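Local coordinates for spike protein P1 (Pseudoalteromonas phage pm2, PDB 2VVE) that serves as the receptor-binding spike at the fivefold vertices of the virion, its C-terminal part binding the host receptor and its N-terminal part associated with the capsid vertex, at residues P41-I46 against G61-A66; R35-S40 against G67-I72; I17-G22 against V78-S83; R88-Y93 against P239-K244. One frame throughout, in Å; residues are numbered along the deposited sequence.

Interaction 1 of 4, residues P41-I46 against G61-A66; sequences PVDIWI and GRKFEA
D43 and A66 meet just beyond the paired strands: the A66 backbone N donates to D43 OD1 at 2.9 Å, and OD1 receives it on its anti lone pair, away from OD2. An aspartate suits this spot because its second oxygen can serve a cation. D43 OD2 lies 3.8 Å from K63 NZ, a long salt bridge, and one water bonds both. I44 and F64 form a hydrogen-bonded antiparallel pair, with F64 N to I44 O at 2.7 Å, and I46 pairs with R62 likewise. W45 and K63 fill the non-hydrogen-bonded position between them. With its CG anti to the backbone N (chi1 -171°), the lysine runs alongside the indole; its CB sits over the five-membered ring in a CH-pi contact, and CD reaches W45 CZ2 at 3.5 Å. On the I44 and I46 side, I46 CG1 packs on F64 CD2 at 3.7 Å. R62 bends back so that NE and NH2 both hold K63 O, while its NH1 makes a salt bridge with E69 of the second subunit. Strand 62-64 is an outermost strand of its sheet within the chain; strand 44-47 separates it from 78-81, and the F64 ring stacks on F70 of strand 69-72.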
loop_
_atom_site.group_PDB
_atom_site.type_symbol
_atom_site.label_atom_id
_atom_site.label_comp_id
_atom_site.label_asym_id
_atom_site.label_seq_id
_atom_site.Cartn_x
_atom_site.Cartn_y
_atom_site.Cartn_z
ATOM N N PRO A 41 4.937 -2.327 16.316
ATOM C CA PRO A 41 3.652 -1.777 15.925
ATOM C C PRO A 41 3.638 -0.248 15.950
ATOM O O PRO A 41 2.644 0.359 15.556
ATOM C CB PRO A 41 2.698 -2.330 16.996
ATOM C CG PRO A 41 3.546 -2.420 18.221
ATOM C CD PRO A 41 4.924 -2.798 17.722
ATOM N N VAL A 42 4.732 0.348 16.420
ATOM C CA VAL A 42 4.904 1.803 16.429
ATOM C C VAL A 42 6.247 2.158 15.805
ATOM O O VAL A 42 7.173 1.325 15.799
ATOM C CB VAL A 42 4.786 2.392 17.877
ATOM C CG1 VAL A 42 3.394 2.119 18.455
ATOM C CG2 VAL A 42 5.861 1.818 18.812
ATOM N N ASP A 43 6.366 3.388 15.286
ATOM C CA ASP A 43 7.681 3.870 14.832
ATOM C C ASP A 43 8.714 3.675 15.941
ATOM O O ASP A 43 8.456 3.979 17.123
ATOM C CB ASP A 43 7.642 5.349 14.457
ATOM C CG ASP A 43 6.799 5.640 13.223
ATOM O OD1 ASP A 43 6.386 4.716 12.490
ATOM O OD2 ASP A 43 6.564 6.836 12.979
ATOM N N ILE A 44 9.881 3.171 15.567
ATOM C CA ILE A 44 10.877 2.779 16.555
ATOM C C ILE A 44 12.265 3.232 16.091
ATOM O O ILE A 44 12.637 3.056 14.930
ATOM C CB ILE A 44 10.849 1.238 16.828
ATOM C CG1 ILE A 44 11.738 0.877 18.032
ATOM C CG2 ILE A 44 11.222 0.408 15.556
ATOM C CD1 ILE A 44 11.587 -0.561 18.521
ATOM N N TRP A 45 13.020 3.808 17.016
ATOM C CA TRP A 45 14.354 4.285 16.720
ATOM C C TRP A 45 15.329 3.254 17.277
ATOM O O TRP A 45 15.166 2.813 18.418
ATOM C CB TRP A 45 14.540 5.685 17.306
ATOM C CG TRP A 45 13.909 6.762 16.442
ATOM C CD1 TRP A 45 14.560 7.607 15.571
ATOM C CD2 TRP A 45 12.518 7.098 16.354
ATOM N NE1 TRP A 45 13.659 8.448 14.959
ATOM C CE2 TRP A 45 12.399 8.154 15.414
ATOM C CE3 TRP A 45 11.357 6.606 16.971
ATOM C CZ2 TRP A 45 11.167 8.734 15.085
ATOM C CZ3 TRP A 45 10.127 7.181 16.636
ATOM C CH2 TRP A 45 10.047 8.238 15.699
ATOM N N ILE A 46 16.286 2.835 16.452
ATOM C CA ILE A 46 17.194 1.725 16.773
ATOM C C ILE A 46 18.639 2.210 16.666
ATOM O O ILE A 46 19.005 2.904 15.713
ATOM C CB ILE A 46 16.977 0.506 15.832
ATOM C CG1 ILE A 46 15.542 -0.046 15.964
ATOM C CG2 ILE A 46 17.997 -0.598 16.112
ATOM C CD1 ILE A 46 15.250 -0.760 17.306
ATOM N N GLY A 61 20.511 7.282 16.542
ATOM C CA GLY A 61 19.511 6.274 16.203
ATOM C C GLY A 61 19.039 6.469 14.775
ATOM O O GLY A 61 19.327 7.492 14.165
ATOM N N ARG A 62 18.346 5.469 14.243
ATOM C CA ARG A 62 17.550 5.665 13.038
ATOM C C ARG A 62 16.188 4.993 13.170
ATOM O O ARG A 62 16.031 3.990 13.871
ATOM C CB ARG A 62 18.271 5.148 11.796
ATOM C CG ARG A 62 18.449 3.636 11.732
ATOM C CD ARG A 62 18.400 3.174 10.296
ATOM N NE ARG A 62 17.027 3.104 9.802
ATOM C CZ ARG A 62 16.661 2.423 8.718
ATOM N NH1 ARG A 62 17.588 1.782 7.997
ATOM N NH2 ARG A 62 15.380 2.381 8.356
ATOM N N LYS A 63 15.215 5.575 12.477
ATOM C CA LYS A 63 13.840 5.132 12.539
ATOM C C LYS A 63 13.581 3.907 11.665
ATOM O O LYS A 63 14.057 3.822 10.524
ATOM C CB LYS A 63 12.919 6.283 12.101
ATOM C CG LYS A 63 11.427 6.010 12.319
ATOM C CD LYS A 63 10.559 7.249 12.022
ATOM C CE LYS A 63 10.184 7.386 10.565
ATOM N NZ LYS A 63 8.949 8.233 10.443
ATOM N N PHE A 64 12.832 2.971 12.226
ATOM C CA PHE A 64 12.092 1.986 11.446
ATOM C C PHE A 64 10.595 2.254 11.645
ATOM O O PHE A 64 10.150 2.598 12.744
ATOM C CB PHE A 64 12.490 0.564 11.848
ATOM C CG PHE A 64 13.914 0.212 11.489
ATOM C CD1 PHE A 64 14.203 -0.443 10.283
ATOM C CD2 PHE A 64 14.969 0.545 12.352
ATOM C CE1 PHE A 64 15.525 -0.765 9.943
ATOM C CE2 PHE A 64 16.295 0.246 12.028
ATOM C CZ PHE A 64 16.581 -0.421 10.823
ATOM N N GLU A 65 9.818 2.117 10.576
ATOM C CA GLU A 65 8.391 2.448 10.633
ATOM C C GLU A 65 7.526 1.396 11.331
ATOM O O GLU A 65 7.855 0.189 11.354
ATOM C CB GLU A 65 7.846 2.734 9.231
ATOM C CG GLU A 65 8.524 3.906 8.552
ATOM C CD GLU A 65 8.064 4.064 7.116
ATOM O OE1 GLU A 65 6.904 4.470 6.906
ATOM O OE2 GLU A 65 8.860 3.782 6.196
ATOM N N ALA A 66 6.429 1.863 11.914
ATOM C CA ALA A 66 5.388 0.974 12.426
ATOM C C ALA A 66 5.064 -0.038 11.341
ATOM O O ALA A 66 4.857 0.331 10.167
ATOM C CB ALA A 66 4.129 1.762 12.784
HETATM O O HOH W 1 6.372 7.830 10.464
#

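Interaction 2 of 4, residues R35-S40 against G67-I72; sequences RASIKS and GQEFQI
S37 touches E69 and Q71 on an antiparallel strand pair of the second jelly-roll domain. Its OG donates to E69 OE2 at 2.7 Å and accepts from Q71 NE2 at 3.0 Å, the latter bond lying close to the amide plane. A serine suits the place, since one short hydroxyl both gives and receives. E69 gets there by bending at chi2 (87°), which folds the carboxylate back over the partner strand; its OE1 accepts from Q68 NE2 of the third subunit. Q71 CG lies 3.5 Å from R35 NH1, the two side chains running the same way, while R35 NH2 turns to E252 and to Q71 O of the third subunit. The other face is apolar. I38 CB stands over one face of the F70 ring, a CH-pi contact at 4.1 Å from the centroid, and I38 CD1 meets I72 CG1, so branched and aromatic groups fill the interior. Backbone bonds between A36 and I72 and between I38 and F70 set this register. Farther along, K39 lays its aliphatic chain against G67, its NZ forming a salt bridge with E65 of the third subunit. Beyond K39, G67 N donates to S40 O at 2.7 Å, almost straight at 176°.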
loop_
_atom_site.group_PDB
_atom_site.type_symbol
_atom_site.label_atom_id
_atom_site.label_comp_id
_atom_site.label_asym_id
_atom_site.label_seq_id
_atom_site.Cartn_x
_atom_site.Cartn_y
_atom_site.Cartn_z
ATOM N N ARG A 35 20.845 -13.794 14.433
ATOM C CA ARG A 35 19.876 -13.035 13.658
ATOM C C ARG A 35 18.615 -12.786 14.473
ATOM O O ARG A 35 18.196 -13.638 15.267
ATOM C CB ARG A 35 19.557 -13.793 12.355
ATOM C CG ARG A 35 18.476 -13.142 11.492
ATOM C CD ARG A 35 18.273 -13.904 10.178
ATOM N NE ARG A 35 17.320 -13.205 9.325
ATOM C CZ ARG A 35 16.023 -13.486 9.220
ATOM N NH1 ARG A 35 15.280 -12.753 8.410
ATOM N NH2 ARG A 35 15.468 -14.489 9.901
ATOM N N ALA A 36 18.037 -11.602 14.287
ATOM C CA ALA A 36 16.720 -11.276 14.821
ATOM C C ALA A 36 15.887 -10.609 13.718
ATOM O O ALA A 36 16.350 -9.670 13.074
ATOM C CB ALA A 36 16.844 -10.370 16.039
ATOM N N SER A 37 14.685 -11.123 13.474
ATOM C CA SER A 37 13.720 -10.430 12.608
ATOM C C SER A 37 12.659 -9.795 13.500
ATOM O O SER A 37 12.007 -10.483 14.282
ATOM C CB SER A 37 13.089 -11.385 11.579
ATOM O OG SER A 37 12.538 -10.690 10.447
ATOM N N ILE A 38 12.481 -8.483 13.356
ATOM C CA ILE A 38 11.727 -7.680 14.308
ATOM C C ILE A 38 10.643 -6.860 13.586
ATOM O O ILE A 38 10.878 -6.319 12.506
ATOM C CB ILE A 38 12.678 -6.717 15.058
ATOM C CG1 ILE A 38 13.819 -7.500 15.733
ATOM C CG2 ILE A 38 11.916 -5.810 16.053
ATOM C CD1 ILE A 38 15.072 -6.699 15.953
ATOM N N LYS A 39 9.469 -6.754 14.211
ATOM C CA LYS A 39 8.438 -5.848 13.723
ATOM C C LYS A 39 7.836 -5.121 14.910
ATOM O O LYS A 39 7.370 -5.756 15.858
ATOM C CB LYS A 39 7.327 -6.562 12.944
ATOM C CG LYS A 39 6.290 -5.574 12.313
ATOM C CD LYS A 39 5.051 -6.275 11.735
ATOM C CE LYS A 39 5.423 -7.150 10.534
ATOM N NZ LYS A 39 4.236 -7.827 9.922
ATOM N N SER A 40 7.853 -3.793 14.837
ATOM C CA SER A 40 7.280 -2.944 15.893
ATOM C C SER A 40 5.947 -2.367 15.425
ATOM O O SER A 40 5.839 -1.944 14.275
ATOM C CB SER A 40 8.242 -1.803 16.238
ATOM O OG SER A 40 7.681 -0.915 17.195
ATOM N N GLY A 67 5.052 -1.309 11.732
ATOM C CA GLY A 67 4.691 -2.407 10.838
ATOM C C GLY A 67 5.781 -2.874 9.890
ATOM O O GLY A 67 5.563 -3.800 9.097
ATOM N N GLN A 68 6.947 -2.233 9.948
ATOM C CA GLN A 68 8.043 -2.566 9.043
ATOM C C GLN A 68 8.839 -3.703 9.654
ATOM O O GLN A 68 9.306 -3.610 10.792
ATOM C CB GLN A 68 8.980 -1.377 8.843
ATOM C CG GLN A 68 10.227 -1.753 8.005
ATOM C CD GLN A 68 11.186 -0.610 7.817
ATOM O OE1 GLN A 68 10.929 0.521 8.243
ATOM N NE2 GLN A 68 12.318 -0.897 7.174
ATOM N N GLU A 69 8.993 -4.781 8.896
ATOM C CA GLU A 69 9.848 -5.870 9.330
ATOM C C GLU A 69 11.288 -5.509 8.993
ATOM O O GLU A 69 11.594 -5.124 7.862
ATOM C CB GLU A 69 9.457 -7.184 8.642
ATOM C CG GLU A 69 10.204 -8.411 9.194
ATOM C CD GLU A 69 9.512 -9.030 10.391
ATOM O OE1 GLU A 69 8.269 -8.931 10.470
ATOM O OE2 GLU A 69 10.209 -9.661 11.235
ATOM N N PHE A 70 12.175 -5.625 9.980
ATOM C CA PHE A 70 13.587 -5.384 9.738
ATOM C C PHE A 70 14.443 -6.413 10.478
ATOM O O PHE A 70 13.933 -7.167 11.308
ATOM C CB PHE A 70 13.950 -3.933 10.123
ATOM C CG PHE A 70 13.783 -3.604 11.602
ATOM C CD1 PHE A 70 14.889 -3.613 12.452
ATOM C CD2 PHE A 70 12.542 -3.245 12.131
ATOM C CE1 PHE A 70 14.751 -3.315 13.825
ATOM C CE2 PHE A 70 12.403 -2.922 13.502
ATOM C CZ PHE A 70 13.508 -2.956 14.341
ATOM N N GLN A 71 15.726 -6.467 10.161
ATOM C CA GLN A 71 16.583 -7.456 10.807
ATOM C C GLN A 71 17.799 -6.809 11.449
ATOM O O GLN A 71 18.290 -5.774 10.980
ATOM C CB GLN A 71 17.019 -8.544 9.816
ATOM C CG GLN A 71 15.904 -9.454 9.313
ATOM C CD GLN A 71 15.079 -8.810 8.211
ATOM O OE1 GLN A 71 15.629 -8.229 7.257
ATOM N NE2 GLN A 71 13.765 -8.883 8.341
ATOM N N ILE A 72 18.258 -7.433 12.528
ATOM C CA ILE A 72 19.528 -7.102 13.170
ATOM C C ILE A 72 20.346 -8.399 13.206
ATOM O O ILE A 72 19.847 -9.426 13.697
ATOM C CB ILE A 72 19.311 -6.615 14.620
ATOM C CG1 ILE A 72 18.338 -5.420 14.686
ATOM C CG2 ILE A 72 20.658 -6.329 15.317
ATOM C CD1 ILE A 72 18.774 -4.173 13.941
HETATM O O HOH W 2 8.977 -2.081 12.874
#

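Interaction 3 of 4, residues I17-G22 against V78-S83; sequences IPLRDG and VNYWVS
Y80 reaches across to L19 and R20 with the length of its ring. From CB, its CG lies between the backbone N and the carbonyl carbon (chi1 75°), a setting that carries the ring toward segment 17-22. Along one ring side, CD2 and CE2 lie beneath L19 CD2, which sits over the face in a CH-pi contact 3.8 Å from the centroid. CE2 also meets R20 O, near the ring plane, at 3.6 Å. At the tip, OH accepts from R20 N at 2.9 Å with an N-H...O angle of 177°, and a water links it to P18 O. Tyrosine suits the position: an apolar ring for the leucine, and a hydroxyl for the backbone N-H of R20. V82 CG2 comes within 3.6 Å of R20 O. G22 N donates to S83 O at 2.7 Å, and a second water accepts from V82 N, with R20 O and G22 O in hydrogen-bonding distance. G22 has a positive phi (73°), a backbone shape glycine takes easily, and its C lies 3.5 Å from W81 CD1. Strands 11-19 and 78-81 belong to different four-stranded antiparallel sheets, so the ring bridges the two layers of a sandwich, as expected of a jelly-roll domain.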
loop_
_atom_site.group_PDB
_atom_site.type_symbol
_atom_site.label_atom_id
_atom_site.label_comp_id
_atom_site.label_asym_id
_atom_site.label_seq_id
_atom_site.Cartn_x
_atom_site.Cartn_y
_atom_site.Cartn_z
ATOM N N ILE A 17 8.464 -8.430 22.874
ATOM C CA ILE A 17 9.117 -7.526 23.834
ATOM C C ILE A 17 8.213 -6.332 24.160
ATOM O O ILE A 17 7.719 -5.653 23.245
ATOM C CB ILE A 17 10.482 -7.015 23.328
ATOM C CG1 ILE A 17 11.522 -8.144 23.328
ATOM C CG2 ILE A 17 10.983 -5.829 24.190
ATOM C CD1 ILE A 17 12.759 -7.837 22.470
ATOM N N PRO A 18 8.001 -6.067 25.463
ATOM C CA PRO A 18 7.216 -4.896 25.833
ATOM C C PRO A 18 8.035 -3.637 25.600
ATOM O O PRO A 18 9.126 -3.489 26.155
ATOM C CB PRO A 18 6.942 -5.105 27.326
ATOM C CG PRO A 18 8.121 -5.902 27.806
ATOM C CD PRO A 18 8.495 -6.801 26.649
ATOM N N LEU A 19 7.525 -2.754 24.748
ATOM C CA LEU A 19 8.222 -1.502 24.458
ATOM C C LEU A 19 7.834 -0.417 25.469
ATOM O O LEU A 19 6.668 -0.039 25.560
ATOM C CB LEU A 19 7.902 -1.038 23.041
ATOM C CG LEU A 19 8.322 -1.958 21.885
ATOM C CD1 LEU A 19 7.674 -1.489 20.590
ATOM C CD2 LEU A 19 9.849 -1.985 21.745
ATOM N N ARG A 20 8.811 0.071 26.234
ATOM C CA ARG A 20 8.511 1.037 27.283
ATOM C C ARG A 20 9.218 2.364 26.978
ATOM O O ARG A 20 9.673 2.563 25.858
ATOM C CB ARG A 20 8.830 0.442 28.659
ATOM C CG ARG A 20 8.076 -0.873 28.896
ATOM C CD ARG A 20 8.092 -1.312 30.353
ATOM N NE ARG A 20 7.307 -2.535 30.538
ATOM C CZ ARG A 20 5.979 -2.579 30.676
ATOM N NH1 ARG A 20 5.251 -1.463 30.658
ATOM N NH2 ARG A 20 5.369 -3.750 30.827
ATOM N N ASP A 21 9.280 3.270 27.948
ATOM C CA ASP A 21 9.694 4.646 27.686
ATOM C C ASP A 21 11.186 4.910 27.850
ATOM O O ASP A 21 11.878 4.241 28.625
ATOM C CB ASP A 21 8.925 5.612 28.601
ATOM C CG ASP A 21 9.148 5.308 30.082
ATOM O OD1 ASP A 21 8.949 4.143 30.499
ATOM O OD2 ASP A 21 9.534 6.222 30.822
ATOM N N GLY A 22 11.657 5.937 27.159
ATOM C CA GLY A 22 13.080 6.287 27.183
ATOM C C GLY A 22 13.919 5.298 26.390
ATOM O O GLY A 22 13.390 4.369 25.780
ATOM N N VAL A 78 21.671 -3.882 21.538
ATOM C CA VAL A 78 20.948 -3.016 20.611
ATOM C C VAL A 78 19.904 -2.264 21.442
ATOM O O VAL A 78 19.173 -2.874 22.223
ATOM C CB VAL A 78 20.261 -3.813 19.478
ATOM C CG1 VAL A 78 19.498 -2.860 18.524
ATOM C CG2 VAL A 78 21.298 -4.619 18.666
ATOM N N ASN A 79 19.863 -0.947 21.277
ATOM C CA ASN A 79 18.916 -0.080 22.012
ATOM C C ASN A 79 17.759 0.405 21.164
ATOM O O ASN A 79 17.898 0.553 19.951
ATOM C CB ASN A 79 19.669 1.135 22.553
ATOM C CG ASN A 79 20.631 0.769 23.667
ATOM O OD1 ASN A 79 20.294 -0.010 24.550
ATOM N ND2 ASN A 79 21.840 1.329 23.628
ATOM N N TYR A 80 16.623 0.686 21.812
ATOM C CA TYR A 80 15.481 1.265 21.126
ATOM C C TYR A 80 14.977 2.516 21.861
ATOM O O TYR A 80 15.269 2.712 23.045
ATOM C CB TYR A 80 14.332 0.247 20.949
ATOM C CG TYR A 80 13.558 -0.043 22.228
ATOM C CD1 TYR A 80 13.921 -1.103 23.051
ATOM C CD2 TYR A 80 12.470 0.742 22.601
ATOM C CE1 TYR A 80 13.213 -1.379 24.241
ATOM C CE2 TYR A 80 11.754 0.484 23.803
ATOM C CZ TYR A 80 12.145 -0.580 24.607
ATOM O OH TYR A 80 11.478 -0.862 25.782
ATOM N N TRP A 81 14.228 3.345 21.133
ATOM C CA TRP A 81 13.403 4.404 21.716
ATOM C C TRP A 81 12.093 4.502 20.933
ATOM O O TRP A 81 12.103 4.459 19.692
ATOM C CB TRP A 81 14.141 5.746 21.661
ATOM C CG TRP A 81 13.382 6.889 22.301
ATOM C CD1 TRP A 81 13.527 7.348 23.572
ATOM C CD2 TRP A 81 12.370 7.710 21.690
ATOM N NE1 TRP A 81 12.665 8.408 23.807
ATOM C CE2 TRP A 81 11.942 8.645 22.665
ATOM C CE3 TRP A 81 11.779 7.743 20.418
ATOM C CZ2 TRP A 81 10.965 9.606 22.403
ATOM C CZ3 TRP A 81 10.794 8.699 20.165
ATOM C CH2 TRP A 81 10.401 9.618 21.155
ATOM N N VAL A 82 10.974 4.629 21.648
ATOM C CA VAL A 82 9.668 4.846 21.006
ATOM C C VAL A 82 8.923 6.041 21.589
ATOM O O VAL A 82 8.094 6.650 20.921
ATOM C CB VAL A 82 8.736 3.590 21.060
ATOM C CG1 VAL A 82 9.318 2.446 20.231
ATOM C CG2 VAL A 82 8.457 3.154 22.508
ATOM N N SER A 83 9.218 6.368 22.845
ATOM C CA SER A 83 8.396 7.333 23.576
ATOM C C SER A 83 9.047 7.757 24.888
ATOM O O SER A 83 9.778 6.982 25.491
ATOM C CB SER A 83 7.016 6.724 23.861
ATOM O OG SER A 83 6.253 7.589 24.671
HETATM O O HOH W 3 11.712 -3.287 26.843
HETATM O O HOH W 4 10.987 4.307 24.474
#

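Interaction 4 of 4, residues R88-Y93 against P239-K244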
loop_
_atom_site.group_PDB
_atom_site.type_symbol
_atom_site.label_atom_id
_atom_site.label_comp_id
_atom_site.label_asym_id
_atom_site.label_seq_id
_atom_site.Cartn_x
_atom_site.Cartn_y
_atom_site.Cartn_z
ATOM N N ARG A 88 0.243 5.852 30.374
ATOM C CA ARG A 88 -0.612 6.073 29.223
ATOM C C ARG A 88 -1.688 7.069 29.587
ATOM O O ARG A 88 -2.538 6.779 30.424
ATOM C CB ARG A 88 -1.245 4.778 28.698
ATOM C CG ARG A 88 -2.109 5.009 27.463
ATOM C CD ARG A 88 -2.280 3.774 26.592
ATOM N NE ARG A 88 -1.012 3.275 26.059
ATOM C CZ ARG A 88 -0.382 3.772 24.994
ATOM N NH1 ARG A 88 0.765 3.235 24.608
ATOM N NH2 ARG A 88 -0.885 4.799 24.316
ATOM N N VAL A 89 -1.635 8.246 28.969
ATOM C CA VAL A 89 -2.695 9.237 29.137
ATOM C C VAL A 89 -3.572 9.209 27.895
ATOM O O VAL A 89 -3.096 9.457 26.783
ATOM C CB VAL A 89 -2.127 10.663 29.362
ATOM C CG1 VAL A 89 -3.267 11.685 29.493
ATOM C CG2 VAL A 89 -1.244 10.690 30.601
ATOM N N PHE A 90 -4.849 8.892 28.091
ATOM C CA PHE A 90 -5.767 8.762 26.974
ATOM C C PHE A 90 -6.289 10.118 26.541
ATOM O O PHE A 90 -6.262 10.452 25.355
ATOM C CB PHE A 90 -6.909 7.818 27.324
ATOM C CG PHE A 90 -6.480 6.383 27.473
ATOM C CD1 PHE A 90 -6.135 5.634 26.357
ATOM C CD2 PHE A 90 -6.423 5.787 28.733
ATOM C CE1 PHE A 90 -5.742 4.313 26.484
ATOM C CE2 PHE A 90 -6.032 4.451 28.873
ATOM C CZ PHE A 90 -5.688 3.715 27.748
ATOM N N LYS A 91 -6.763 10.894 27.517
ATOM C CA LYS A 91 -7.345 12.198 27.265
ATOM C C LYS A 91 -7.171 13.071 28.494
ATOM O O LYS A 91 -7.079 12.574 29.633
ATOM C CB LYS A 91 -8.857 12.082 26.986
ATOM C CG LYS A 91 -9.258 11.532 25.631
ATOM C CD LYS A 91 -9.033 12.540 24.500
ATOM C CE LYS A 91 -9.402 11.903 23.171
ATOM N NZ LYS A 91 -8.913 12.652 21.971
ATOM N N GLU A 92 -7.119 14.373 28.256
ATOM C CA GLU A 92 -7.316 15.356 29.318
ATOM C C GLU A 92 -8.425 16.272 28.854
ATOM O O GLU A 92 -8.389 16.770 27.728
ATOM C CB GLU A 92 -6.037 16.141 29.604
ATOM C CG GLU A 92 -4.910 15.284 30.142
ATOM C CD GLU A 92 -3.597 16.026 30.227
ATOM O OE1 GLU A 92 -3.432 16.841 31.157
ATOM O OE2 GLU A 92 -2.730 15.783 29.366
ATOM N N TYR A 93 -9.426 16.468 29.706
ATOM C CA TYR A 93 -10.552 17.320 29.362
ATOM C C TYR A 93 -10.619 18.535 30.272
ATOM O O TYR A 93 -10.391 18.431 31.483
ATOM C CB TYR A 93 -11.864 16.550 29.476
ATOM C CG TYR A 93 -12.009 15.383 28.536
ATOM C CD1 TYR A 93 -12.309 15.583 27.184
ATOM C CD2 TYR A 93 -11.901 14.072 29.001
ATOM C CE1 TYR A 93 -12.475 14.499 26.313
ATOM C CE2 TYR A 93 -12.066 12.986 28.139
ATOM C CZ TYR A 93 -12.350 13.209 26.800
ATOM O OH TYR A 93 -12.512 12.142 25.943
ATOM N N PRO A 239 1.045 -1.516 34.166
ATOM C CA PRO A 239 2.149 -1.906 33.270
ATOM C C PRO A 239 1.699 -2.548 31.947
ATOM O O PRO A 239 2.423 -2.499 30.948
ATOM C CB PRO A 239 2.937 -2.929 34.104
ATOM C CG PRO A 239 2.598 -2.623 35.525
ATOM C CD PRO A 239 1.206 -2.067 35.527
ATOM N N LEU A 240 0.512 -3.148 31.937
ATOM C CA LEU A 240 -0.038 -3.713 30.696
ATOM C C LEU A 240 -0.479 -2.641 29.691
ATOM O O LEU A 240 -0.637 -2.925 28.505
ATOM C CB LEU A 240 -1.230 -4.614 31.005
ATOM C CG LEU A 240 -1.011 -5.850 31.872
ATOM C CD1 LEU A 240 -2.351 -6.281 32.482
ATOM C CD2 LEU A 240 -0.360 -6.977 31.069
ATOM N N LEU A 241 -0.716 -1.422 30.173
ATOM C CA LEU A 241 -1.225 -0.347 29.322
ATOM C C LEU A 241 -0.198 0.741 29.083
ATOM O O LEU A 241 -0.283 1.479 28.095
ATOM C CB LEU A 241 -2.494 0.270 29.919
ATOM C CG LEU A 241 -3.841 -0.342 29.519
ATOM C CD1 LEU A 241 -4.225 0.038 28.099
ATOM C CD2 LEU A 241 -3.814 -1.854 29.660
ATOM N N THR A 242 0.765 0.851 29.992
ATOM C CA THR A 242 1.811 1.855 29.849
ATOM C C THR A 242 2.809 1.443 28.766
ATOM O O THR A 242 3.499 2.289 28.224
ATOM C CB THR A 242 2.540 2.154 31.168
ATOM O OG1 THR A 242 3.221 0.980 31.638
ATOM C CG2 THR A 242 1.542 2.611 32.227
ATOM N N VAL A 243 2.878 0.142 28.485
ATOM C CA VAL A 243 3.644 -0.400 27.358
ATOM C C VAL A 243 3.120 0.256 26.068
ATOM O O VAL A 243 1.910 0.418 25.894
ATOM C CB VAL A 243 3.544 -1.964 27.325
ATOM C CG1 VAL A 243 2.109 -2.438 27.078
ATOM C CG2 VAL A 243 4.481 -2.576 26.300
ATOM N N LYS A 244 4.032 0.673 25.200
ATOM C CA LYS A 244 3.676 1.403 23.974
ATOM C C LYS A 244 3.265 0.441 22.854
ATOM O O LYS A 244 2.699 0.835 21.831
ATOM C CB LYS A 244 4.835 2.301 23.532
ATOM C CG LYS A 244 5.473 3.154 24.646
ATOM C CD LYS A 244 4.464 4.049 25.360
ATOM C CE LYS A 244 5.002 4.514 26.705
ATOM N NZ LYS A 244 3.901 5.055 27.556
HETATM O O HOH W 5 1.712 3.338 21.885
#
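The junction of strand 88-91, probably the first of the receptor-binding domain, with the loosely formed helical turn near 239-242 rests on an arginine bonded to backbone carbonyls. R88 lays the edge of its guanidinium against L241 and V243. NE donates to L241 O at 2.8 Å, with the acceptor close to the guanidinium plane; NE lies nearly in line with the C=O bond, though the N-H...O angle is bent to 151°. NH1 makes a weak bond to V243 O at 3.3 Å, and a water links NH1 to K244 O. Arginine suits the place because its flat group can serve several carbonyls along one edge. The bend at chi3 (-61°) brings NE to L241 O. R88 CG lies over one face of the F90 ring, toward its rim. F90 CZ meets L241 CD1 at 4.0 Å, the methyl coming in at the ring edge, an apolar patch beside the polar one. K244 NZ donates to T242 O, 2.9 Å off, and also bonds E85 O; two like charges come near, R88 NH1 lying 4.7 Å from K244 NZ, and the bonded carbonyls probably ease the repulsion. F90 and K91 face V234 in a classic beta bulge. Strand 88-91 is an outermost strand of its sheet within this chain, paired with 229-236, and the F90 ring packs on F116 of strand 116-120 and L131 of strand 129-137.

How the interactions relate
From the N terminus, segment 17-22 opens the widest of the three loops in the jelly-roll that holds 17-83, which interaction 3 closes at 78-83. Inside it lies the loop of interaction 2, running from 35-40 to 67-72, and inside that the shorter loop of interaction 1; none of these three cross. Interactions 1 and 2 lie on facing sheets whose interior side chains meet, I46 CG1 approaching F70 CZ to 3.9 Å, and interaction 3 ties the same layers together near one end. Interaction 4 follows in series, with 145 residues between its segments. It joins the sheet of strands 88-91 and 229-236 to the returning chain, where K244 N lies 2.8 Å from L19 O, a probable hydrogen bond to interaction 3.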